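Long-range contacts in cystathionine beta-lyase family protein, YNBB B.subtilis ortholog (Clostridium acetobutylicum, PDB 3HVY), which is a putative pyridoxal-phosphate-dependent lyase, related to cystathionine beta-lyase and methionine gamma-lyase and probably involved in aluminium resistance: residues N12-N17 with V418-S423; V94-V99 with G281-V286; T166-L171 with I206-E211. One frame throughout, in Å; residues are numbered along the deposited sequence.

Interaction 1: N12-N17 with V418-S423; sequences NKYNIN and VLIALS
Ile16 and Tyr14 supply the projections from residues 12-17, and the last turn of helix 411-422 supplies the relief they fit. CD1 of Ile16 enters the hollow between two consecutive helix residues, 4.0 Å from CB of Leu419 and 3.9 Å from CG1 of Ile420, and its side chain crosses both at about a right angle. Behind that tip, the shaft of Ile16 rides over Ser423, where, in the conformer described, one of two, CG1 approaches OG to 3.4 Å. In that conformer chi1 of -63° sets OG beside the backbone N, and Ser423 OG donates to Leu419 O over 2.8 Å. Leu419 O also accepts from Ser423 N. Ile420 in turn is the bump for Tyr14. Its CD1 makes a CH-pi contact over the phenol face, 4.0 Å from the Tyr14 ring centroid and 28° off the normal, while Tyr14 OH bonds Gln54 of the second subunit. A water bridges Asn15 O, Asn17 ND2 and Ser423 O; ND2 also bonds Ile426 O. Asn15, at positive phi, ends the helical path of residues 4-14, and Asn17 caps the following helix through Val20 N. The short connection between helices 4-14 and 18-55 thus packs its apolar side chains on the C-terminal end of helix 411-422, a contact that brings the two ends of the chain together.

Interaction 2: V94-V99 with G281-V286; sequences VRPHFV and GSTFGV
The rings of His97 and Phe284 meet obliquely, centroids 5.2 Å apart and planes at 48°, so the pair is neither a stack nor an edge-to-face contact. The touching atom is CE2 of Phe284, which lies over one face of the imidazole, displaced toward its rim, and comes within 3.6 Å of His97 CE1. The edge of the imidazole is used differently: near the ring plane, His97 NE2 donates to Ser282 O over 2.8 Å, but the angle at the hydrogen is only 125°, which makes the bond weak. The chi1 of -51° sets the imidazole beside its own backbone N, from where it extends to residues 281-284. Pro96, its CB bond directed at the other segment, meets two side chains. Its CG approaches the edge of the Phe284 ring, 4.1 Å from CD2, and its CB packs 3.8 Å from CG2 of Val286, the methyl lodged between that valine's backbone N and carbonyl carbon. A type I turn (Arg95-Phe98) and a type I' turn (Thr283-Val286) present these groups. Phe284 also stacks on Phe284 of the third subunit, placing the contact at a subunit interface. Within the chain, residues 94-99 leave strand 91-95, outermost within this chain and paired with strand 255-259, while residues 281-286 lead into helix 287-317; helix 74-87 adjoins both segments, with Arg76 touching Arg95 and Thr283.

Interaction 3: T166-L171 with I206-E211; sequences TVKEEL and IREVNE
This contact belongs to the layer of helices on the large mixed sheet, consistent with the fold of PLP-dependent aminotransferase-like enzymes; helix 164-173 meets the C-terminal end of helix 196-207 and the residues that follow it. The apolar part is centred on Leu171, whose CD1 lies 3.9 Å from CG2 of Ile206, the two side chains crossing at about a right angle. Val167 adds a looser touch, CG1 to Ile206 CG1 at 4.2 Å. Toward the outer side, Lys168 runs across Val209, its CE 4.0 Å from CG2 of that valine, and ends in a salt bridge with Glu208. The lysine chain turns at chi3 (92°), while the Glu208 chain stays extended beyond CG, and Lys168 NZ meets Glu208 OE1 at 2.6 Å, nearly along the C-O axis. Since Glu208 is exposed, the pair probably gains less from its charge than a buried one would. Behind Val209, Ile206 O accepts from both Val209 N and Asn210 N. Beneath the contact lies strand 177-183, where Ile180 touches both Leu171 and Ile206; Met120 of strand 118-121 meets Val167, and the chain then leads on from Glu211 to strand 214-218.

Along the chain the contacts are nested: interaction 3 lies inside the loop closed by interaction 2, which lies inside the one closed by interaction 1. None touches another. The centres of interactions 1 and 2 are about 40 Å apart, and those of interactions 2 and 3 about 37 Å. Interactions 1 and 3, with centres about 52 Å apart, lie on opposite sides of the chain's centre. Helix 287-317 connects interaction 2 with interaction 1: it follows residues 281-286 and touches helix 411-422. Thus interaction 1 joins the two chain ends, interactions 2 and 3 sit at separate places on the seven-stranded mixed sheet, and contacts to other subunits put 1 and 2, but not 3, at assembly interfaces.

Interaction 1: N12-N17 with V418-S423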
# COMPACT_ATOMS: atom_id res chain seq x y z
N ASN D 12 -10.29 39.25 5.11
CA ASN D 12 -9.12 39.63 4.29
C ASN D 12 -8.78 38.63 3.19
O ASN D 12 -8.57 39.02 2.04
CB ASN D 12 -7.88 39.82 5.16
CG ASN D 12 -7.98 41.03 6.08
OD1 ASN D 12 -8.88 41.87 5.94
ND2 ASN D 12 -7.04 41.14 7.01
N LYS D 13 -8.70 37.35 3.54
CA LYS D 13 -8.31 36.34 2.59
C LYS D 13 -9.45 35.90 1.70
O LYS D 13 -9.23 35.65 0.51
CB LYS D 13 -7.67 35.12 3.29
N TYR D 14 -10.67 35.80 2.24
CA TYR D 14 -11.79 35.22 1.50
C TYR D 14 -12.87 36.21 1.05
O TYR D 14 -13.85 35.82 0.42
CB TYR D 14 -12.41 34.07 2.31
CG TYR D 14 -11.44 32.91 2.45
CD1 TYR D 14 -11.25 32.01 1.41
CD2 TYR D 14 -10.67 32.76 3.60
CE1 TYR D 14 -10.35 30.96 1.52
CE2 TYR D 14 -9.76 31.72 3.71
CZ TYR D 14 -9.62 30.81 2.67
OH TYR D 14 -8.70 29.77 2.79
N ASN D 15 -12.65 37.47 1.39
CA ASN D 15 -13.61 38.55 1.15
C ASN D 15 -15.00 38.26 1.65
O ASN D 15 -16.00 38.57 0.98
CB ASN D 15 -13.58 38.99 -0.30
CG ASN D 15 -12.29 39.72 -0.63
OD1 ASN D 15 -12.00 40.79 -0.06
ND2 ASN D 15 -11.49 39.12 -1.49
N ILE D 16 -15.07 37.63 2.84
CA ILE D 16 -16.35 37.41 3.49
C ILE D 16 -16.75 38.80 4.07
O ILE D 16 -15.90 39.54 4.55
CB ILE D 16 -16.30 36.21 4.48
CG1 ILE D 16 -16.11 34.90 3.67
CG2 ILE D 16 -17.58 36.15 5.28
CD1 ILE D 16 -15.71 33.72 4.45
N ASN D 17 -18.00 39.20 3.93
CA ASN D 17 -18.40 40.55 4.34
C ASN D 17 -19.22 40.47 5.62
O ASN D 17 -19.57 39.38 6.04
CB ASN D 17 -19.18 41.23 3.22
CG ASN D 17 -20.28 40.34 2.67
OD1 ASN D 17 -21.32 40.17 3.31
ND2 ASN D 17 -20.05 39.73 1.50
N VAL D 418 -19.59 27.11 2.99
CA VAL D 418 -20.83 27.82 2.68
C VAL D 418 -20.65 29.34 2.77
O VAL D 418 -21.18 30.06 1.92
CB VAL D 418 -22.00 27.30 3.54
CG1 VAL D 418 -23.30 28.16 3.36
CG2 VAL D 418 -22.20 25.83 3.21
N LEU D 419 -19.90 29.81 3.77
CA LEU D 419 -19.68 31.22 3.92
C LEU D 419 -18.88 31.74 2.72
O LEU D 419 -19.22 32.79 2.16
CB LEU D 419 -18.93 31.56 5.21
CG LEU D 419 -19.56 31.13 6.53
CD1 LEU D 419 -18.70 31.65 7.70
CD2 LEU D 419 -21.05 31.59 6.64
N ILE D 420 -17.86 30.99 2.31
CA ILE D 420 -17.08 31.39 1.16
C ILE D 420 -17.96 31.41 -0.07
O ILE D 420 -18.02 32.40 -0.78
CB ILE D 420 -15.86 30.47 0.93
CG1 ILE D 420 -14.85 30.73 2.04
CG2 ILE D 420 -15.22 30.73 -0.43
CD1 ILE D 420 -13.84 29.57 2.22
N ALA D 421 -18.71 30.35 -0.30
CA ALA D 421 -19.61 30.31 -1.43
C ALA D 421 -20.68 31.42 -1.39
O ALA D 421 -20.94 32.10 -2.40
CB ALA D 421 -20.25 28.92 -1.52
N LEU D 422 -21.33 31.61 -0.24
CA LEU D 422 -22.38 32.62 -0.11
C LEU D 422 -21.86 34.05 -0.35
O LEU D 422 -22.58 34.89 -0.89
CB LEU D 422 -23.04 32.52 1.27
CG LEU D 422 -24.17 33.51 1.61
CD1 LEU D 422 -25.28 33.56 0.52
CD2 LEU D 422 -24.77 33.20 3.03
N SER D 423 -20.62 34.31 0.06
CA SER D 423 -19.99 35.62 -0.10
C SER D 423 -19.67 35.94 -1.56
O SER D 423 -19.20 37.03 -1.87
CB SER D 423 -18.72 35.70 0.73
OG SER D 423 -19.01 35.59 2.12
O HOH W 1 -15.74 34.84 -1.39
O HOH W 2 -17.98 39.54 -0.54

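Interaction 2: V94-V99 with G281-V286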
# COMPACT_ATOMS: atom_id res chain seq x y z
N VAL D 94 -18.77 -6.63 1.94
CA VAL D 94 -18.08 -5.37 1.87
C VAL D 94 -16.74 -5.62 1.20
O VAL D 94 -15.94 -6.50 1.62
CB VAL D 94 -17.82 -4.82 3.29
CG1 VAL D 94 -17.25 -3.38 3.21
CG2 VAL D 94 -19.08 -4.92 4.17
N ARG D 95 -16.47 -4.86 0.13
CA ARG D 95 -15.29 -5.13 -0.66
C ARG D 95 -14.78 -3.87 -1.27
O ARG D 95 -15.56 -2.98 -1.67
CB ARG D 95 -15.59 -6.08 -1.81
CG ARG D 95 -15.97 -7.48 -1.42
CD ARG D 95 -14.79 -8.25 -0.86
NE ARG D 95 -15.10 -9.66 -0.59
CZ ARG D 95 -15.75 -10.10 0.48
NH1 ARG D 95 -16.19 -9.25 1.39
NH2 ARG D 95 -15.97 -11.40 0.63
N PRO D 96 -13.45 -3.75 -1.37
CA PRO D 96 -12.82 -2.60 -2.07
C PRO D 96 -12.97 -2.77 -3.60
O PRO D 96 -12.79 -1.84 -4.39
CB PRO D 96 -11.34 -2.74 -1.67
CG PRO D 96 -11.17 -4.24 -1.53
CD PRO D 96 -12.44 -4.68 -0.85
N HIS D 97 -13.33 -3.98 -4.02
CA HIS D 97 -13.46 -4.28 -5.43
C HIS D 97 -14.60 -3.56 -6.14
O HIS D 97 -14.62 -3.51 -7.39
CB HIS D 97 -13.61 -5.79 -5.65
CG HIS D 97 -12.56 -6.61 -4.96
ND1 HIS D 97 -11.62 -7.35 -5.64
CD2 HIS D 97 -12.30 -6.79 -3.63
CE1 HIS D 97 -10.81 -7.94 -4.76
NE2 HIS D 97 -11.20 -7.62 -3.54
N PHE D 98 -15.60 -3.09 -5.40
CA PHE D 98 -16.66 -2.34 -6.07
C PHE D 98 -16.06 -0.99 -6.50
O PHE D 98 -15.41 -0.31 -5.72
CB PHE D 98 -17.83 -2.07 -5.16
CG PHE D 98 -18.66 -3.28 -4.78
CD1 PHE D 98 -19.54 -3.86 -5.67
CD2 PHE D 98 -18.58 -3.79 -3.49
CE1 PHE D 98 -20.32 -4.90 -5.29
CE2 PHE D 98 -19.38 -4.86 -3.10
CZ PHE D 98 -20.22 -5.40 -3.98
N VAL D 99 -16.30 -0.62 -7.75
CA VAL D 99 -15.67 0.56 -8.32
C VAL D 99 -16.39 1.84 -7.95
O VAL D 99 -15.79 2.91 -8.04
CB VAL D 99 -15.50 0.44 -9.88
CG1 VAL D 99 -14.63 -0.75 -10.22
CG2 VAL D 99 -16.84 0.38 -10.68
N GLY D 281 -10.93 -13.28 -3.12
CA GLY D 281 -10.81 -11.83 -3.26
C GLY D 281 -9.93 -11.23 -2.20
O GLY D 281 -10.45 -10.86 -1.16
N SER D 282 -8.63 -11.10 -2.49
CA SER D 282 -7.76 -10.43 -1.54
C SER D 282 -8.08 -8.92 -1.54
O SER D 282 -8.75 -8.42 -2.45
CB SER D 282 -6.29 -10.69 -1.83
OG SER D 282 -6.03 -10.38 -3.17
N THR D 283 -7.54 -8.21 -0.55
CA THR D 283 -8.06 -6.89 -0.22
C THR D 283 -7.01 -5.78 -0.20
O THR D 283 -7.23 -4.73 0.36
CB THR D 283 -8.88 -6.95 1.07
OG1 THR D 283 -8.11 -7.55 2.12
CG2 THR D 283 -10.14 -7.81 0.81
N PHE D 284 -5.89 -6.01 -0.86
CA PHE D 284 -4.94 -4.94 -1.15
C PHE D 284 -4.38 -4.16 0.05
O PHE D 284 -3.85 -3.09 -0.14
CB PHE D 284 -5.57 -3.96 -2.15
CG PHE D 284 -6.23 -4.64 -3.32
CD1 PHE D 284 -5.48 -5.21 -4.33
CD2 PHE D 284 -7.60 -4.74 -3.38
CE1 PHE D 284 -6.10 -5.84 -5.41
CE2 PHE D 284 -8.23 -5.38 -4.46
CZ PHE D 284 -7.45 -5.94 -5.47
N GLY D 285 -4.47 -4.71 1.26
CA GLY D 285 -4.05 -4.03 2.48
C GLY D 285 -4.99 -2.91 2.95
O GLY D 285 -4.63 -2.14 3.83
N VAL D 286 -6.20 -2.82 2.41
CA VAL D 286 -7.12 -1.76 2.83
C VAL D 286 -7.89 -2.00 4.14
O VAL D 286 -8.62 -1.12 4.59
CB VAL D 286 -8.13 -1.39 1.70
CG1 VAL D 286 -7.38 -1.12 0.43
CG2 VAL D 286 -9.26 -2.46 1.52

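Interaction 3: T166-L171 with I206-E211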
# COMPACT_ATOMS: atom_id res chain seq x y z
N THR D 166 -50.96 2.06 -6.17
CA THR D 166 -50.59 1.49 -7.47
C THR D 166 -49.58 0.34 -7.30
O THR D 166 -49.66 -0.68 -7.99
CB THR D 166 -50.00 2.56 -8.38
OG1 THR D 166 -51.01 3.55 -8.58
CG2 THR D 166 -49.60 1.98 -9.71
N VAL D 167 -48.67 0.49 -6.35
CA VAL D 167 -47.70 -0.57 -6.04
C VAL D 167 -48.43 -1.88 -5.69
O VAL D 167 -48.11 -2.96 -6.21
CB VAL D 167 -46.81 -0.19 -4.87
CG1 VAL D 167 -45.90 -1.41 -4.48
CG2 VAL D 167 -45.94 1.02 -5.20
N LYS D 168 -49.45 -1.76 -4.85
CA LYS D 168 -50.26 -2.90 -4.43
C LYS D 168 -51.04 -3.50 -5.56
O LYS D 168 -51.10 -4.73 -5.69
CB LYS D 168 -51.20 -2.48 -3.28
CG LYS D 168 -50.40 -2.35 -2.01
CD LYS D 168 -51.17 -1.67 -0.91
CE LYS D 168 -51.92 -2.62 -0.01
NZ LYS D 168 -52.38 -1.89 1.20
N GLU D 169 -51.64 -2.63 -6.38
CA GLU D 169 -52.35 -3.08 -7.60
C GLU D 169 -51.40 -3.86 -8.55
O GLU D 169 -51.75 -4.88 -9.11
CB GLU D 169 -52.92 -1.87 -8.35
CG GLU D 169 -54.14 -1.16 -7.73
CD GLU D 169 -54.53 0.11 -8.49
N GLU D 170 -50.18 -3.38 -8.71
CA GLU D 170 -49.19 -4.09 -9.51
C GLU D 170 -48.83 -5.43 -8.89
O GLU D 170 -48.76 -6.44 -9.58
CB GLU D 170 -47.93 -3.24 -9.66
CG GLU D 170 -48.13 -2.08 -10.58
CD GLU D 170 -48.30 -2.51 -12.04
OE1 GLU D 170 -48.18 -3.71 -12.37
OE2 GLU D 170 -48.52 -1.62 -12.89
N LEU D 171 -48.61 -5.46 -7.59
CA LEU D 171 -48.32 -6.72 -6.96
C LEU D 171 -49.48 -7.73 -7.06
O LEU D 171 -49.23 -8.91 -7.18
CB LEU D 171 -47.93 -6.53 -5.49
CG LEU D 171 -46.58 -5.88 -5.16
CD1 LEU D 171 -46.49 -5.75 -3.64
CD2 LEU D 171 -45.41 -6.69 -5.74
N ILE D 206 -46.52 -3.16 1.51
CA ILE D 206 -46.16 -4.23 0.59
C ILE D 206 -46.46 -5.59 1.27
O ILE D 206 -47.05 -6.47 0.64
CB ILE D 206 -44.69 -4.14 0.14
CG1 ILE D 206 -44.51 -2.95 -0.82
CG2 ILE D 206 -44.17 -5.46 -0.56
CD1 ILE D 206 -43.07 -2.50 -0.93
N ARG D 207 -46.09 -5.72 2.54
CA ARG D 207 -46.25 -6.98 3.22
C ARG D 207 -47.71 -7.36 3.52
O ARG D 207 -47.97 -8.48 3.92
CB ARG D 207 -45.41 -7.04 4.47
CG ARG D 207 -43.91 -6.95 4.20
CD ARG D 207 -43.45 -7.87 3.08
NE ARG D 207 -41.99 -7.88 2.92
CZ ARG D 207 -41.35 -8.29 1.82
NH1 ARG D 207 -41.99 -8.72 0.76
NH2 ARG D 207 -40.04 -8.26 1.79
N GLU D 208 -48.64 -6.44 3.28
CA GLU D 208 -50.06 -6.76 3.39
C GLU D 208 -50.51 -7.66 2.23
O GLU D 208 -51.51 -8.35 2.33
CB GLU D 208 -50.90 -5.47 3.41
CG GLU D 208 -50.77 -4.69 4.72
CD GLU D 208 -51.45 -3.31 4.68
OE1 GLU D 208 -51.78 -2.80 3.58
OE2 GLU D 208 -51.61 -2.73 5.77
N VAL D 209 -49.79 -7.63 1.12
CA VAL D 209 -50.18 -8.40 -0.05
C VAL D 209 -49.17 -9.48 -0.42
O VAL D 209 -49.53 -10.45 -1.04
CB VAL D 209 -50.33 -7.46 -1.26
CG1 VAL D 209 -50.71 -8.24 -2.57
CG2 VAL D 209 -51.40 -6.45 -0.97
N ASN D 210 -47.90 -9.31 -0.07
CA ASN D 210 -46.87 -10.18 -0.58
C ASN D 210 -45.65 -10.16 0.32
O ASN D 210 -44.94 -9.16 0.35
CB ASN D 210 -46.49 -9.74 -2.01
CG ASN D 210 -45.48 -10.65 -2.69
OD1 ASN D 210 -44.64 -11.28 -2.05
ND2 ASN D 210 -45.55 -10.72 -4.01
N GLU D 211 -45.40 -11.28 0.98
CA GLU D 211 -44.28 -11.45 1.88
C GLU D 211 -43.04 -12.04 1.21
O GLU D 211 -42.03 -12.20 1.86
CB GLU D 211 -44.69 -12.34 3.05
CG GLU D 211 -45.72 -11.68 3.95
CD GLU D 211 -46.31 -12.61 5.00
OE1 GLU D 211 -45.66 -13.61 5.38
OE2 GLU D 211 -47.43 -12.32 5.44